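Local coordinates for secreted effector protein SopD (Salmonella typhimurium, PDB 5CPC) that alters host cell physiology as a secreted virulence effector, cooperating with SopB in membrane fission and macropinosome formation during invasion and contributing to replication in macrophages, at residues T177-R191 with K307-T317. Residues are numbered along the deposited sequence; the frame is centred on the assembly and turned at random.
Sequences TGNAQIKTAVYEMMR and KDGCSRNILLT
Leu315 and Leu316, near the C-terminus of SopD, pack against helix 180-190 in a buried helix-to-tail contact, where the last residues of the irregular chain end that follows strand 305-306 run beside the helix. Leu315 touches two flat groups with different atoms. Its CD1 sits over the centre of the Tyr187 ring, 3.6 Å from the centroid and 2° off the normal, a CH-pi contact, while its CG lies 3.7 Å above the guanidinium plane of Arg191. The methyl of Met190 touches the other branch, CD2.

Leu316 reaches the neighbouring turns of the helix. Its CD2 meets Val186 CG1 tip to tip and also comes to the edge of the Tyr187 ring, whereas CD1 lies 3.7 Å from Ile182 CG2; Leu254 and His255 of helix 248-256 also touch this leucine. With CG anti to its carbonyl carbon (chi1 -81°), Tyr187 projects across from the helix, and its hydroxyl accepts the N-H of Leu315 (N to OH 2.7 Å).

Arg191, just past the helix, is extended from CG to NE, which bonds Ile232 O, and NH1 also forms a salt bridge with Glu194. The guanidinium grips one carbonyl end-on, NH1 and NH2 lying 3.1 and 3.3 Å from Asn313 O, which stays within 6° of its plane.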
# COMPACT_ATOMS: atom_id res chain seq x y z
N THR A 177 -3.57 1.61 6.91
CA THR A 177 -4.25 2.60 5.99
C THR A 177 -4.42 3.97 6.67
O THR A 177 -4.26 5.03 6.04
CB THR A 177 -5.57 2.04 5.30
OG1 THR A 177 -6.58 1.71 6.27
CG2 THR A 177 -5.29 0.83 4.44
N GLY A 178 -4.62 3.96 8.00
CA GLY A 178 -4.72 5.19 8.80
C GLY A 178 -3.41 5.92 9.06
O GLY A 178 -3.40 7.07 9.50
N ASN A 179 -2.29 5.24 8.80
CA ASN A 179 -0.95 5.75 9.09
C ASN A 179 -0.53 7.03 8.35
O ASN A 179 -0.41 7.06 7.13
CB ASN A 179 0.07 4.63 8.83
CG ASN A 179 1.45 5.02 9.24
OD1 ASN A 179 1.88 4.74 10.37
ND2 ASN A 179 2.17 5.65 8.35
N ALA A 180 -0.22 8.05 9.11
CA ALA A 180 0.17 9.36 8.60
C ALA A 180 1.11 9.40 7.42
O ALA A 180 0.76 9.91 6.33
CB ALA A 180 0.70 10.25 9.75
N GLN A 181 2.32 8.89 7.60
CA GLN A 181 3.30 8.98 6.48
C GLN A 181 2.93 8.13 5.24
O GLN A 181 3.32 8.51 4.14
CB GLN A 181 4.76 8.65 6.92
CG GLN A 181 4.90 7.75 8.15
CD GLN A 181 4.76 8.54 9.45
OE1 GLN A 181 4.17 8.07 10.45
NE2 GLN A 181 5.27 9.76 9.43
N ILE A 182 2.24 6.99 5.43
CA ILE A 182 1.69 6.18 4.31
C ILE A 182 0.63 7.06 3.58
O ILE A 182 0.90 7.50 2.50
CB ILE A 182 1.17 4.80 4.77
CG1 ILE A 182 2.34 3.84 4.96
CG2 ILE A 182 0.16 4.18 3.80
CD1 ILE A 182 3.43 3.89 3.87
N LYS A 183 -0.44 7.46 4.26
CA LYS A 183 -1.34 8.52 3.73
C LYS A 183 -0.64 9.60 2.94
O LYS A 183 -0.85 9.76 1.73
CB LYS A 183 -2.17 9.17 4.83
CG LYS A 183 -3.39 8.35 5.18
CD LYS A 183 -4.02 8.86 6.43
CE LYS A 183 -4.72 10.17 6.17
NZ LYS A 183 -5.70 10.38 7.28
N THR A 184 0.24 10.32 3.62
CA THR A 184 1.05 11.35 2.99
C THR A 184 1.80 10.86 1.75
O THR A 184 1.77 11.55 0.72
CB THR A 184 2.03 11.93 4.03
OG1 THR A 184 1.24 12.33 5.14
CG2 THR A 184 2.81 13.16 3.47
N ALA A 185 2.42 9.67 1.82
CA ALA A 185 3.15 9.15 0.66
C ALA A 185 2.21 8.74 -0.49
O ALA A 185 2.48 9.04 -1.61
CB ALA A 185 3.96 7.99 1.03
N VAL A 186 1.14 8.02 -0.19
CA VAL A 186 0.19 7.70 -1.23
C VAL A 186 -0.36 8.97 -1.96
O VAL A 186 -0.29 9.03 -3.17
CB VAL A 186 -0.91 6.81 -0.68
CG1 VAL A 186 -1.96 6.53 -1.74
CG2 VAL A 186 -0.26 5.49 -0.12
N TYR A 187 -0.86 9.98 -1.24
CA TYR A 187 -1.34 11.27 -1.86
C TYR A 187 -0.24 12.02 -2.63
O TYR A 187 -0.45 12.54 -3.75
CB TYR A 187 -2.11 12.15 -0.84
CG TYR A 187 -3.56 11.70 -0.67
CD1 TYR A 187 -3.89 10.57 0.06
CD2 TYR A 187 -4.60 12.36 -1.36
CE1 TYR A 187 -5.19 10.10 0.15
CE2 TYR A 187 -5.95 11.93 -1.23
CZ TYR A 187 -6.22 10.79 -0.49
OH TYR A 187 -7.51 10.33 -0.38
N GLU A 188 0.98 12.02 -2.11
CA GLU A 188 2.07 12.77 -2.75
C GLU A 188 2.41 12.20 -4.14
O GLU A 188 2.74 12.91 -5.11
CB GLU A 188 3.33 12.66 -1.84
CG GLU A 188 4.11 13.97 -1.68
CD GLU A 188 5.08 13.95 -0.46
OE1 GLU A 188 6.25 13.59 -0.66
OE2 GLU A 188 4.65 14.27 0.69
N MET A 189 2.42 10.87 -4.21
CA MET A 189 2.65 10.26 -5.51
C MET A 189 1.40 10.41 -6.45
O MET A 189 1.57 10.70 -7.58
CB MET A 189 2.92 8.77 -5.31
CG MET A 189 3.35 8.11 -6.63
SD MET A 189 3.79 6.35 -6.56
CE MET A 189 2.08 5.77 -6.59
N MET A 190 0.17 10.10 -5.97
CA MET A 190 -0.99 10.01 -6.94
C MET A 190 -1.78 11.26 -7.15
O MET A 190 -2.29 11.45 -8.23
CB MET A 190 -1.97 9.04 -6.42
CG MET A 190 -1.21 7.89 -6.08
SD MET A 190 -1.32 6.65 -7.27
CE MET A 190 -2.45 5.95 -6.05
N ARG A 191 -1.94 12.07 -6.09
CA ARG A 191 -2.71 13.33 -6.19
C ARG A 191 -1.89 14.39 -5.50
O ARG A 191 -2.27 14.82 -4.41
CB ARG A 191 -4.09 13.16 -5.51
CG ARG A 191 -4.94 11.96 -6.06
CD ARG A 191 -6.28 11.90 -5.37
NE ARG A 191 -7.11 10.86 -5.96
CZ ARG A 191 -8.25 10.46 -5.41
NH1 ARG A 191 -8.68 11.00 -4.28
NH2 ARG A 191 -8.95 9.52 -6.02
N LYS A 307 -21.60 11.97 -2.09
CA LYS A 307 -23.00 12.30 -2.15
C LYS A 307 -23.48 12.28 -0.72
O LYS A 307 -23.06 11.44 0.08
CB LYS A 307 -23.79 11.31 -3.03
CG LYS A 307 -25.16 11.82 -3.56
CD LYS A 307 -25.99 10.71 -4.29
CE LYS A 307 -26.17 9.42 -3.42
NZ LYS A 307 -25.22 8.27 -3.87
N ASP A 308 -24.35 13.25 -0.40
CA ASP A 308 -24.96 13.43 0.92
C ASP A 308 -23.95 13.30 2.07
O ASP A 308 -24.26 12.72 3.08
CB ASP A 308 -26.17 12.48 1.11
CG ASP A 308 -27.29 12.72 0.08
OD1 ASP A 308 -27.81 13.87 -0.01
OD2 ASP A 308 -27.68 11.75 -0.64
N GLY A 309 -22.73 13.82 1.85
CA GLY A 309 -21.60 13.67 2.80
C GLY A 309 -20.85 12.33 2.96
O GLY A 309 -20.05 12.18 3.93
N CYS A 310 -21.04 11.38 2.04
CA CYS A 310 -20.45 10.00 2.25
C CYS A 310 -19.40 9.35 1.33
O CYS A 310 -19.48 8.12 1.04
CB CYS A 310 -21.58 8.98 2.45
SG CYS A 310 -22.52 9.34 3.93
N SER A 311 -18.35 10.07 0.96
CA SER A 311 -17.38 9.52 -0.00
C SER A 311 -16.49 8.34 0.43
O SER A 311 -15.99 8.30 1.55
CB SER A 311 -16.48 10.64 -0.51
OG SER A 311 -15.67 10.19 -1.58
N ARG A 312 -16.27 7.42 -0.51
CA ARG A 312 -15.15 6.49 -0.49
C ARG A 312 -14.32 6.67 -1.74
O ARG A 312 -13.81 5.69 -2.28
CB ARG A 312 -15.65 5.06 -0.46
CG ARG A 312 -16.46 4.75 0.77
CD ARG A 312 -17.43 3.62 0.51
NE ARG A 312 -18.60 4.16 -0.15
CZ ARG A 312 -19.65 3.44 -0.54
NH1 ARG A 312 -19.67 2.12 -0.36
NH2 ARG A 312 -20.67 4.04 -1.14
N ASN A 313 -14.24 7.92 -2.22
CA ASN A 313 -13.33 8.22 -3.32
C ASN A 313 -11.95 8.74 -2.82
O ASN A 313 -11.17 9.31 -3.59
CB ASN A 313 -13.97 9.17 -4.33
CG ASN A 313 -14.97 8.45 -5.27
OD1 ASN A 313 -14.66 7.40 -5.83
ND2 ASN A 313 -16.17 9.02 -5.43
N ILE A 314 -11.64 8.53 -1.54
CA ILE A 314 -10.28 8.79 -1.00
C ILE A 314 -9.37 7.71 -1.51
O ILE A 314 -9.88 6.68 -1.83
CB ILE A 314 -10.23 8.75 0.54
CG1 ILE A 314 -10.48 7.33 1.09
CG2 ILE A 314 -11.14 9.83 1.14
CD1 ILE A 314 -11.91 7.01 1.45
N LEU A 315 -8.05 7.93 -1.59
CA LEU A 315 -7.12 6.84 -2.00
C LEU A 315 -6.99 5.79 -0.89
O LEU A 315 -6.92 4.56 -1.16
CB LEU A 315 -5.74 7.37 -2.41
CG LEU A 315 -5.74 8.33 -3.58
CD1 LEU A 315 -4.55 9.23 -3.53
CD2 LEU A 315 -5.75 7.55 -4.88
N LEU A 316 -6.99 6.26 0.34
CA LEU A 316 -6.99 5.39 1.51
C LEU A 316 -7.32 6.28 2.68
O LEU A 316 -7.02 7.48 2.67
CB LEU A 316 -5.59 4.76 1.74
CG LEU A 316 -4.46 5.66 2.24
CD1 LEU A 316 -3.18 4.86 2.46
CD2 LEU A 316 -4.16 6.71 1.22
N THR A 317 -7.96 5.71 3.69
CA THR A 317 -8.09 6.42 4.94
C THR A 317 -7.82 5.55 6.18
O THR A 317 -7.80 4.31 6.11
CB THR A 317 -9.48 7.03 5.10
OG1 THR A 317 -9.43 7.90 6.23
CG2 THR A 317 -10.52 5.91 5.35
OXT THR A 317 -7.70 6.10 7.27
O HOH W 1 -8.12 9.97 6.15